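Local coordinates for methionine import ATP-binding protein metN 2 (PDB 2QSW), which is probably the ATP-binding subunit of an ABC-type importer, seen here as its C-terminal NIL domain, a ferredoxin-like alpha/beta fold of the ACT clan, at residues K24-L29 and V92-I97; L37-H42 and R88-E93; V51-G56 and G67-Q72. All coordinates share one frame; numbering follows the deposited sequence. Where two conformers were deposited one is given.

Interaction 1: residues K24-L29 and V92-I97. With ZN (zinc ion), chain B.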
loop_
_atom_site.group_PDB
_atom_site.type_symbol
_atom_site.label_atom_id
_atom_site.label_comp_id
_atom_site.label_asym_id
_atom_site.label_seq_id
_atom_site.Cartn_x
_atom_site.Cartn_y
_atom_site.Cartn_z
ATOM N N LYS A 24 7.465 -8.573 0.484
ATOM C CA LYS A 24 6.723 -7.503 1.153
ATOM C C LYS A 24 5.854 -8.112 2.210
ATOM O O LYS A 24 5.338 -9.238 2.013
ATOM C CB LYS A 24 5.806 -6.771 0.148
ATOM C CG LYS A 24 6.533 -6.031 -0.954
ATOM C CD LYS A 24 7.375 -4.937 -0.338
ATOM C CE LYS A 24 7.580 -3.748 -1.206
ATOM N NZ LYS A 24 8.202 -2.655 -0.378
ATOM N N ILE A 25 5.677 -7.403 3.317
ATOM C CA ILE A 25 4.768 -7.824 4.372
ATOM C C ILE A 25 3.531 -6.937 4.326
ATOM O O ILE A 25 3.643 -5.715 4.330
ATOM C CB ILE A 25 5.409 -7.816 5.741
ATOM C CG1 ILE A 25 6.662 -8.718 5.722
ATOM C CG2 ILE A 25 4.384 -8.277 6.746
ATOM C CD1 ILE A 25 7.472 -8.621 6.960
ATOM N N VAL A 26 2.372 -7.569 4.265
ATOM C CA VAL A 26 1.109 -6.871 4.096
ATOM C C VAL A 26 0.137 -7.273 5.184
ATOM O O VAL A 26 0.158 -8.426 5.652
ATOM C CB VAL A 26 0.463 -7.093 2.698
ATOM C CG1 VAL A 26 1.231 -6.372 1.581
ATOM C CG2 VAL A 26 0.340 -8.569 2.353
ATOM N N ARG A 27 -0.716 -6.342 5.563
ATOM C CA ARG A 27 -1.817 -6.599 6.475
ATOM C C ARG A 27 -3.092 -6.650 5.656
ATOM O O ARG A 27 -3.366 -5.729 4.907
ATOM C CB ARG A 27 -1.901 -5.517 7.542
ATOM C CG ARG A 27 -3.044 -5.695 8.538
ATOM C CD ARG A 27 -3.195 -4.464 9.411
ATOM N NE ARG A 27 -3.726 -3.380 8.575
ATOM C CZ ARG A 27 -3.412 -2.081 8.651
ATOM N NH1 ARG A 27 -2.577 -1.590 9.565
ATOM N NH2 ARG A 27 -3.988 -1.243 7.793
ATOM N N LEU A 28 -3.846 -7.748 5.798
ATOM C CA LEU A 28 -5.103 -8.011 5.116
ATOM C C LEU A 28 -6.189 -7.873 6.185
ATOM O O LEU A 28 -6.071 -8.480 7.251
ATOM C CB LEU A 28 -5.154 -9.451 4.564
ATOM C CG LEU A 28 -4.428 -9.786 3.238
ATOM C CD1 LEU A 28 -2.896 -9.574 3.310
ATOM C CD2 LEU A 28 -4.744 -11.235 2.839
ATOM N N LEU A 29 -7.263 -7.150 5.847
ATOM C CA LEU A 29 -8.454 -7.024 6.724
ATOM C C LEU A 29 -9.660 -7.689 6.095
ATOM O O LEU A 29 -9.882 -7.571 4.864
ATOM C CB LEU A 29 -8.795 -5.537 6.948
ATOM C CG LEU A 29 -7.708 -4.703 7.600
ATOM C CD1 LEU A 29 -8.170 -3.211 7.811
ATOM C CD2 LEU A 29 -7.174 -5.366 8.881
ATOM N N VAL A 92 -10.645 -7.290 0.043
ATOM C CA VAL A 92 -9.785 -7.482 1.165
ATOM C C VAL A 92 -8.845 -6.260 1.244
ATOM O O VAL A 92 -7.886 -6.145 0.473
ATOM C CB VAL A 92 -8.926 -8.817 1.032
ATOM C CG1 VAL A 92 -7.983 -8.918 2.205
ATOM C CG2 VAL A 92 -9.806 -10.051 0.896
ATOM N N GLU A 93 -9.112 -5.371 2.180
ATOM C CA GLU A 93 -8.268 -4.177 2.365
ATOM C C GLU A 93 -6.855 -4.621 2.751
ATOM O O GLU A 93 -6.668 -5.446 3.634
ATOM C CB GLU A 93 -8.810 -3.263 3.425
ATOM C CG GLU A 93 -10.119 -2.582 3.075
ATOM C CD GLU A 93 -11.364 -3.310 3.584
ATOM O OE1 GLU A 93 -11.296 -4.548 3.801
ATOM O OE2 GLU A 93 -12.389 -2.646 3.789
ATOM N N THR A 94 -5.857 -4.102 2.048
ATOM C CA THR A 94 -4.501 -4.600 2.153
ATOM C C THR A 94 -3.555 -3.419 2.137
ATOM O O THR A 94 -3.694 -2.508 1.328
ATOM C CB THR A 94 -4.206 -5.557 0.987
ATOM O OG1 THR A 94 -5.167 -6.633 0.968
ATOM C CG2 THR A 94 -2.799 -6.163 1.113
ATOM N N GLU A 95 -2.593 -3.447 3.030
ATOM C CA GLU A 95 -1.517 -2.490 2.955
ATOM C C GLU A 95 -0.174 -3.007 3.428
ATOM O O GLU A 95 -0.082 -3.846 4.304
ATOM C CB GLU A 95 -1.885 -1.229 3.639
ATOM C CG GLU A 95 -2.028 -1.302 5.086
ATOM C CD GLU A 95 -2.193 0.138 5.704
ATOM O OE1 GLU A 95 -2.920 0.963 5.122
ATOM O OE2 GLU A 95 -1.591 0.469 6.760
ATOM N N VAL A 96 0.862 -2.482 2.779
ATOM C CA VAL A 96 2.230 -2.864 3.047
ATOM C C VAL A 96 2.631 -2.199 4.351
ATOM O O VAL A 96 2.626 -0.981 4.465
ATOM C CB VAL A 96 3.176 -2.398 1.888
ATOM C CG1 VAL A 96 4.613 -2.692 2.245
ATOM C CG2 VAL A 96 2.782 -3.078 0.598
ATOM N N ILE A 97 3.073 -3.001 5.308
ATOM C CA ILE A 97 3.449 -2.487 6.623
ATOM C C ILE A 97 4.737 -1.650 6.526
ATOM O O ILE A 97 5.480 -1.765 5.564
ATOM C CB ILE A 97 3.601 -3.622 7.682
ATOM C CG1 ILE A 97 4.790 -4.505 7.371
ATOM C CG2 ILE A 97 2.281 -4.409 7.809
ATOM C CD1 ILE A 97 5.212 -5.463 8.532
HETATM ZN ZN ZN B . -13.014 -5.318 4.382
HETATM O O HOH W 1 -12.352 -7.274 3.896
#
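Ile-97 presses its CD1 against CB and CG2 of Ile-25, 3.4 Å from Ile-25 CG2 and so tighter than ordinary van der Waals contact. The fit depends on the first torsion of Ile-97 (68°), which wedges CG1 between its own backbone N and carbonyl carbon and so lays the chain over Ile-25. Met-16 and Leu-17 of helix 13-19 close over this pair.

The strands run antiparallel, with Arg-27 and Glu-95 as a hydrogen-bonded pair: Arg-27 N reaches Glu-95 O at 2.9 Å, and Glu-95 N returns a bond to Arg-27 O. On the face carrying Val-26, Leu-28, Thr-94 and Val-96, Val-26 sets CG1 against Val-96 CG2 (3.8 Å) and rests its CB on Thr-94 CG2 (3.7 Å). Val-92 CG1 packs obliquely against Leu-28 CB at 3.7 Å. Ile-84 and Leu-87 pack on this face, so that helix 77-89 covers this side of strand 93-96, as in the ferredoxin-like fold. Thr-94 OG1 turns back along its own strand to bond Val-92 O.

On the opposite face of the sheet, Arg-27 and Glu-95 lie side by side, with Glu-95 CG over one face of the guanidinium and the carboxylate plane turned 27° from it. Arg-27 NH2 lies alongside the carboxylate, 3.1 Å from Glu-95 OE2; its salt bridge to Glu-95 OE1 is long (3.6 Å), and NH2 also has a hydrogen bond to Glu-100 of the second subunit. Glu-95 OE2 binds zinc at the subunit interface, as do Glu-100 of its own chain and Glu-95 and Glu-100 of the second subunit. At the far end Glu-93 OE1 binds another zinc at 2.0 Å, alongside His-31 and Glu-33. The guanidinium probably offsets part of the negative charge gathered by the carboxylates at the subunit interface, supplementing the zinc.

Interaction 2: residues L37-H42 and R88-E93. With ZN (zinc ion), chain B; ZN (zinc ion), chain C.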
loop_
_atom_site.group_PDB
_atom_site.type_symbol
_atom_site.label_atom_id
_atom_site.label_comp_id
_atom_site.label_asym_id
_atom_site.label_seq_id
_atom_site.Cartn_x
_atom_site.Cartn_y
_atom_site.Cartn_z
ATOM N N LEU A 37 -14.437 -16.708 -2.227
ATOM C CA LEU A 37 -13.597 -17.682 -2.879
ATOM C C LEU A 37 -12.389 -17.943 -1.963
ATOM O O LEU A 37 -12.227 -17.267 -0.917
ATOM C CB LEU A 37 -13.259 -17.252 -4.316
ATOM C CG LEU A 37 -12.570 -15.901 -4.490
ATOM C CD1 LEU A 37 -11.139 -16.035 -4.043
ATOM C CD2 LEU A 37 -12.568 -15.384 -5.891
ATOM N N PRO A 38 -11.620 -19.014 -2.253
ATOM C CA PRO A 38 -10.456 -19.361 -1.424
ATOM C C PRO A 38 -9.309 -18.373 -1.669
ATOM O O PRO A 38 -8.475 -18.562 -2.534
ATOM C CB PRO A 38 -10.150 -20.781 -1.856
ATOM C CG PRO A 38 -11.410 -21.271 -2.546
ATOM C CD PRO A 38 -11.864 -20.049 -3.264
ATOM N N ILE A 39 -9.360 -17.277 -0.938
ATOM C CA ILE A 39 -8.559 -16.064 -1.223
ATOM C C ILE A 39 -7.069 -16.342 -1.347
ATOM O O ILE A 39 -6.408 -15.962 -2.333
ATOM C CB ILE A 39 -8.728 -15.021 -0.090
ATOM C CG1 ILE A 39 -10.162 -14.492 -0.034
ATOM C CG2 ILE A 39 -7.743 -13.842 -0.263
ATOM C CD1 ILE A 39 -10.585 -13.690 -1.217
ATOM N N ILE A 40 -6.518 -17.022 -0.340
ATOM C CA ILE A 40 -5.051 -17.153 -0.324
ATOM C C ILE A 40 -4.578 -18.034 -1.459
ATOM O O ILE A 40 -3.640 -17.692 -2.197
ATOM C CB ILE A 40 -4.496 -17.645 1.019
ATOM C CG1 ILE A 40 -4.792 -16.610 2.111
ATOM C CG2 ILE A 40 -3.000 -17.943 0.896
ATOM C CD1 ILE A 40 -4.159 -15.207 1.925
ATOM N N SER A 41 -5.211 -19.189 -1.667
ATOM C CA SER A 41 -4.791 -20.011 -2.824
ATOM C C SER A 41 -5.045 -19.302 -4.156
ATOM O O SER A 41 -4.278 -19.475 -5.126
ATOM C CB SER A 41 -5.455 -21.396 -2.812
ATOM O OG SER A 41 -6.844 -21.269 -2.646
ATOM N N HIS A 42 -6.139 -18.544 -4.225
ATOM C CA HIS A 42 -6.474 -17.841 -5.442
ATOM C C HIS A 42 -5.330 -16.897 -5.880
ATOM O O HIS A 42 -4.888 -16.896 -7.024
ATOM C CB HIS A 42 -7.743 -17.054 -5.203
ATOM C CG HIS A 42 -8.270 -16.377 -6.420
ATOM N ND1 HIS A 42 -9.214 -16.956 -7.237
ATOM C CD2 HIS A 42 -7.981 -15.177 -6.969
ATOM C CE1 HIS A 42 -9.486 -16.135 -8.238
ATOM N NE2 HIS A 42 -8.761 -15.045 -8.092
ATOM N N ARG A 88 -7.202 -6.170 -2.843
ATOM C CA ARG A 88 -8.081 -5.013 -2.641
ATOM C C ARG A 88 -9.322 -5.109 -3.506
ATOM O O ARG A 88 -10.429 -4.829 -3.056
ATOM C CB ARG A 88 -7.342 -3.726 -2.963
ATOM C CG ARG A 88 -6.325 -3.386 -1.890
ATOM C CD ARG A 88 -5.374 -2.333 -2.375
ATOM N NE ARG A 88 -4.395 -1.986 -1.360
ATOM C CZ ARG A 88 -3.266 -1.342 -1.612
ATOM N NH1 ARG A 88 -2.992 -0.951 -2.850
ATOM N NH2 ARG A 88 -2.418 -1.083 -0.630
ATOM N N LYS A 89 -9.144 -5.510 -4.750
ATOM C CA LYS A 89 -10.268 -5.630 -5.698
ATOM C C LYS A 89 -11.232 -6.750 -5.304
ATOM O O LYS A 89 -12.441 -6.669 -5.552
ATOM C CB LYS A 89 -9.750 -5.820 -7.121
ATOM C CG LYS A 89 -9.048 -4.533 -7.654
ATOM C CD LYS A 89 -8.451 -4.706 -9.078
ATOM C CE LYS A 89 -7.226 -5.639 -9.089
ATOM N NZ LYS A 89 -6.548 -5.689 -10.373
ATOM N N LEU A 90 -10.683 -7.795 -4.687
ATOM C CA LEU A 90 -11.455 -8.882 -4.078
ATOM C C LEU A 90 -12.059 -8.478 -2.712
ATOM O O LEU A 90 -12.623 -9.337 -2.033
ATOM C CB LEU A 90 -10.593 -10.139 -3.932
ATOM C CG LEU A 90 -10.132 -10.734 -5.285
ATOM C CD1 LEU A 90 -9.129 -11.873 -4.986
ATOM C CD2 LEU A 90 -11.332 -11.192 -6.144
ATOM N N ARG A 91 -11.989 -7.197 -2.333
ATOM C CA ARG A 91 -12.639 -6.626 -1.140
ATOM C C ARG A 91 -11.963 -7.083 0.143
ATOM O O ARG A 91 -12.582 -7.207 1.203
ATOM C CB ARG A 91 -14.160 -6.837 -1.184
ATOM C CG ARG A 91 -14.790 -6.337 -2.522
ATOM C CD ARG A 91 -16.206 -6.813 -2.836
ATOM N NE ARG A 91 -17.147 -6.261 -1.863
ATOM C CZ ARG A 91 -18.425 -6.623 -1.728
ATOM N NH1 ARG A 91 -18.947 -7.574 -2.475
ATOM N NH2 ARG A 91 -19.161 -6.048 -0.773
ATOM N N VAL A 92 -10.645 -7.290 0.043
ATOM C CA VAL A 92 -9.785 -7.482 1.165
ATOM C C VAL A 92 -8.845 -6.260 1.244
ATOM O O VAL A 92 -7.886 -6.145 0.473
ATOM C CB VAL A 92 -8.926 -8.817 1.032
ATOM C CG1 VAL A 92 -7.983 -8.918 2.205
ATOM C CG2 VAL A 92 -9.806 -10.051 0.896
ATOM N N GLU A 93 -9.112 -5.371 2.180
ATOM C CA GLU A 93 -8.268 -4.177 2.365
ATOM C C GLU A 93 -6.855 -4.621 2.751
ATOM O O GLU A 93 -6.668 -5.446 3.634
ATOM C CB GLU A 93 -8.810 -3.263 3.425
ATOM C CG GLU A 93 -10.119 -2.582 3.075
ATOM C CD GLU A 93 -11.364 -3.310 3.584
ATOM O OE1 GLU A 93 -11.296 -4.548 3.801
ATOM O OE2 GLU A 93 -12.389 -2.646 3.789
HETATM ZN ZN ZN B . -13.014 -5.318 4.382
HETATM ZN ZN ZN C . -8.477 -13.666 -9.547
HETATM O O HOH W 1 -12.352 -7.274 3.896
#
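Leu-90 reaches from the end of helix 77-89 toward Leu-37, just ahead of helix 39-47, and toward Ile-39 and His-42 in its first turn. Its CB comes first to Ile-39, at 4.5 Å from CD1 in the conformer described; Ile-39 was modelled in two, so its approaches are less certain than the rest. With CG anti to the carbonyl carbon (chi1 -64°), the fork then opens toward the other helix. One prong, CD1, approaches His-42 CD2 at 4.0 Å, meeting the ring obliquely, and also lies 4.4 Å from Ile-39 CD1. The other prong, CD2, faces Leu-37 CD2 at 4.4 Å.

Leu-90 is the first residue to leave helical geometry, and the helix ends in a Schellman motif: Arg-91, with positive phi, is the C-prime residue, its N bonding Arg-88 O while Val-92 N reaches back to Leu-87 O. The contact thus joins the two helices of the ferredoxin-like fold at the end of one and the beginning of the other. Beyond the turn, Val-92 brings CG2 to 4.3 Å from Ile-39 CD1.

Leu-37 CD2 also sits 3.8 Å above one face of the His-42 ring, offset toward its rim, which, with the zinc bond, probably limits rotation of the imidazole. His-42 NE2 binds that zinc at 2.0 Å, and Glu-46, one helical turn further on, ligates the same ion.

Interaction 3: residues V51-G56 and G67-Q72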
loop_
_atom_site.group_PDB
_atom_site.type_symbol
_atom_site.label_atom_id
_atom_site.label_comp_id
_atom_site.label_asym_id
_atom_site.label_seq_id
_atom_site.Cartn_x
_atom_site.Cartn_y
_atom_site.Cartn_z
ATOM N N VAL A 51 3.307 -17.314 0.149
ATOM C CA VAL A 51 2.639 -16.734 1.296
ATOM C C VAL A 51 3.083 -17.415 2.581
ATOM O O VAL A 51 2.955 -18.651 2.726
ATOM C CB VAL A 51 1.110 -16.878 1.161
ATOM C CG1 VAL A 51 0.413 -16.421 2.429
ATOM C CG2 VAL A 51 0.651 -16.119 -0.070
ATOM N N SER A 52 3.545 -16.608 3.522
ATOM C CA SER A 52 3.844 -17.034 4.870
ATOM C C SER A 52 3.001 -16.222 5.824
ATOM O O SER A 52 3.023 -15.004 5.756
ATOM C CB SER A 52 5.323 -16.816 5.228
ATOM O OG SER A 52 6.213 -17.478 4.344
ATOM N N ILE A 53 2.257 -16.860 6.711
ATOM C CA ILE A 53 1.519 -16.176 7.725
ATOM C C ILE A 53 2.424 -15.834 8.915
ATOM O O ILE A 53 3.081 -16.710 9.499
ATOM C CB ILE A 53 0.264 -16.955 8.154
ATOM C CG1 ILE A 53 -0.656 -17.183 6.943
ATOM C CG2 ILE A 53 -0.487 -16.212 9.264
ATOM C CD1 ILE A 53 -1.672 -18.300 7.182
ATOM N N ILE A 54 2.489 -14.540 9.211
ATOM C CA ILE A 54 3.289 -14.012 10.303
ATOM C C ILE A 54 2.496 -13.890 11.601
ATOM O O ILE A 54 2.965 -14.248 12.676
ATOM C CB ILE A 54 3.860 -12.622 9.922
ATOM C CG1 ILE A 54 4.723 -12.772 8.682
ATOM C CG2 ILE A 54 4.664 -11.965 11.102
ATOM C CD1 ILE A 54 5.296 -11.464 8.218
ATOM N N GLN A 55 1.284 -13.358 11.479
ATOM C CA GLN A 55 0.434 -13.113 12.627
ATOM C C GLN A 55 -0.987 -12.985 12.122
ATOM O O GLN A 55 -1.214 -12.578 11.013
ATOM C CB GLN A 55 0.847 -11.819 13.335
ATOM C CG GLN A 55 -0.008 -11.467 14.548
ATOM C CD GLN A 55 0.096 -10.005 14.924
ATOM O OE1 GLN A 55 1.131 -9.562 15.399
ATOM N NE2 GLN A 55 -0.977 -9.249 14.693
ATOM N N GLY A 56 -1.963 -13.346 12.947
ATOM C CA GLY A 56 -3.332 -13.217 12.473
ATOM C C GLY A 56 -4.329 -13.432 13.581
ATOM O O GLY A 56 -4.033 -14.137 14.531
ATOM N N GLY A 67 -11.495 -10.233 10.688
ATOM C CA GLY A 67 -10.265 -10.047 11.383
ATOM C C GLY A 67 -9.114 -9.579 10.502
ATOM O O GLY A 67 -9.358 -8.924 9.495
ATOM N N SER A 68 -7.895 -9.943 10.894
ATOM C CA SER A 68 -6.706 -9.492 10.190
ATOM C C SER A 68 -5.697 -10.629 10.055
ATOM O O SER A 68 -5.658 -11.562 10.872
ATOM C CB SER A 68 -6.065 -8.348 10.923
ATOM O OG SER A 68 -5.705 -8.725 12.219
ATOM N N LEU A 69 -4.888 -10.511 9.016
ATOM C CA LEU A 69 -3.821 -11.451 8.738
ATOM C C LEU A 69 -2.628 -10.652 8.248
ATOM O O LEU A 69 -2.791 -9.842 7.350
ATOM C CB LEU A 69 -4.296 -12.401 7.655
ATOM C CG LEU A 69 -3.558 -13.701 7.415
ATOM C CD1 LEU A 69 -3.569 -14.627 8.644
ATOM C CD2 LEU A 69 -4.206 -14.355 6.179
ATOM N N TYR A 70 -1.460 -10.877 8.837
ATOM C CA TYR A 70 -0.209 -10.302 8.340
ATOM C C TYR A 70 0.554 -11.432 7.620
ATOM O O TYR A 70 0.797 -12.517 8.180
ATOM C CB TYR A 70 0.634 -9.790 9.481
ATOM C CG TYR A 70 0.075 -8.597 10.192
ATOM C CD1 TYR A 70 0.545 -7.327 9.915
ATOM C CD2 TYR A 70 -0.914 -8.739 11.161
ATOM C CE1 TYR A 70 0.045 -6.221 10.574
ATOM C CE2 TYR A 70 -1.421 -7.643 11.847
ATOM C CZ TYR A 70 -0.925 -6.384 11.538
ATOM O OH TYR A 70 -1.409 -5.302 12.206
ATOM N N ILE A 71 0.842 -11.213 6.356
ATOM C CA ILE A 71 1.493 -12.190 5.535
ATOM C C ILE A 71 2.698 -11.631 4.824
ATOM O O ILE A 71 2.749 -10.429 4.489
ATOM C CB ILE A 71 0.529 -12.787 4.492
ATOM C CG1 ILE A 71 0.052 -11.815 3.431
ATOM C CG2 ILE A 71 -0.644 -13.498 5.136
ATOM C CD1 ILE A 71 -0.739 -12.536 2.310
ATOM N N GLN A 72 3.690 -12.471 4.637
ATOM C CA GLN A 72 4.809 -12.169 3.758
ATOM C C GLN A 72 4.505 -12.713 2.357
ATOM O O GLN A 72 4.207 -13.896 2.206
ATOM C CB GLN A 72 6.122 -12.751 4.272
ATOM C CG GLN A 72 7.298 -12.458 3.380
ATOM C CD GLN A 72 8.531 -13.241 3.811
ATOM O OE1 GLN A 72 8.422 -14.437 4.139
ATOM N NE2 GLN A 72 9.714 -12.597 3.778
HETATM O O HOH W 2 6.473 -15.792 2.141
HETATM O O HOH W 3 -3.386 -10.058 13.614
#
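Strands 50-61 and 64-74 form a beta hairpin, interrupted by a classic bulge, whose first strand is outermost in the chain's ferredoxin-like sheet. Ile-54 and Gln-55 both sit opposite Tyr-70, the helix-like backbone angles of Ile-54 supplying the extra residue. Tyr-70 O therefore faces two donors: Ile-54 N at 2.8 Å, and Gln-55 N in a weak bond. Tyr-70 N answers to Gln-55 O at 2.8 Å, almost straight at 173°. Before the bulge Ser-52 and Gln-72 make a regular hydrogen-bonded pair, in which Gln-72 N gives to Ser-52 O and Ser-52 N to Gln-72 O.

On one face Ile-71 is the central knob. With chi1 at 67° and the chain extended beyond, CD1 comes against Val-51 CG1 (4.1 Å), while CG2 meets Ile-53 CG1. Val-51 in turn packs on Ile-40 and Val-44 of helix 39-47. Leu-69 CD1 comes close to Ile-53 CG2, their side chains crossing at about a right angle, but Leu-69 has a second conformer.

The other face carries Tyr-70 and Gln-55, side by side and pointing the same way, with the amide plane 65° from the ring. In the conformer described, Gln-55 NE2 stands 3.3 Å from Tyr-70 CE2, and a water links NE2 to Ser-68 OG; this arrangement is provisional because Gln-55 has an alternative position. Gln-55 O lies at the ring edge, in its plane. Met-16 of helix 13-19 touches Tyr-70, Gln-55 and Ile-54 here. Further along, Gln-72 stretches out to give its NE2 to Asn-22 O. Its OE1 is instead tied to Ser-52 through a single water, which accepts from Ser-52 OG at 2.8 Å and donates to both Gln-72 O and Gln-72 OE1.

Interactions 1 and 3 belong to one sheet, their centres about 9 Å apart: strand 24-31 is hydrogen-bonded to strand 64-74 through Val-26 N to Ile-71 O (2.9 Å) and Leu-28 N to Leu-69 O (2.8 Å), so the two contacts together span all four strands. Interaction 2, centred about 11 Å from interaction 1, shares Val-92 and Glu-93 with it, and the zinc-bound water lies within hydrogen-bonding distance of both Leu-29 O and Arg-91 O. Helix 39-47 closes the circuit, Ile-40 packing by CD1 on Leu-28 CD2 (4.1 Å) and by CG2 on Val-51 CG1 (4.0 Å). The zinc sites fall in interactions 1 and 2, whereas interaction 3 holds no zinc ligand.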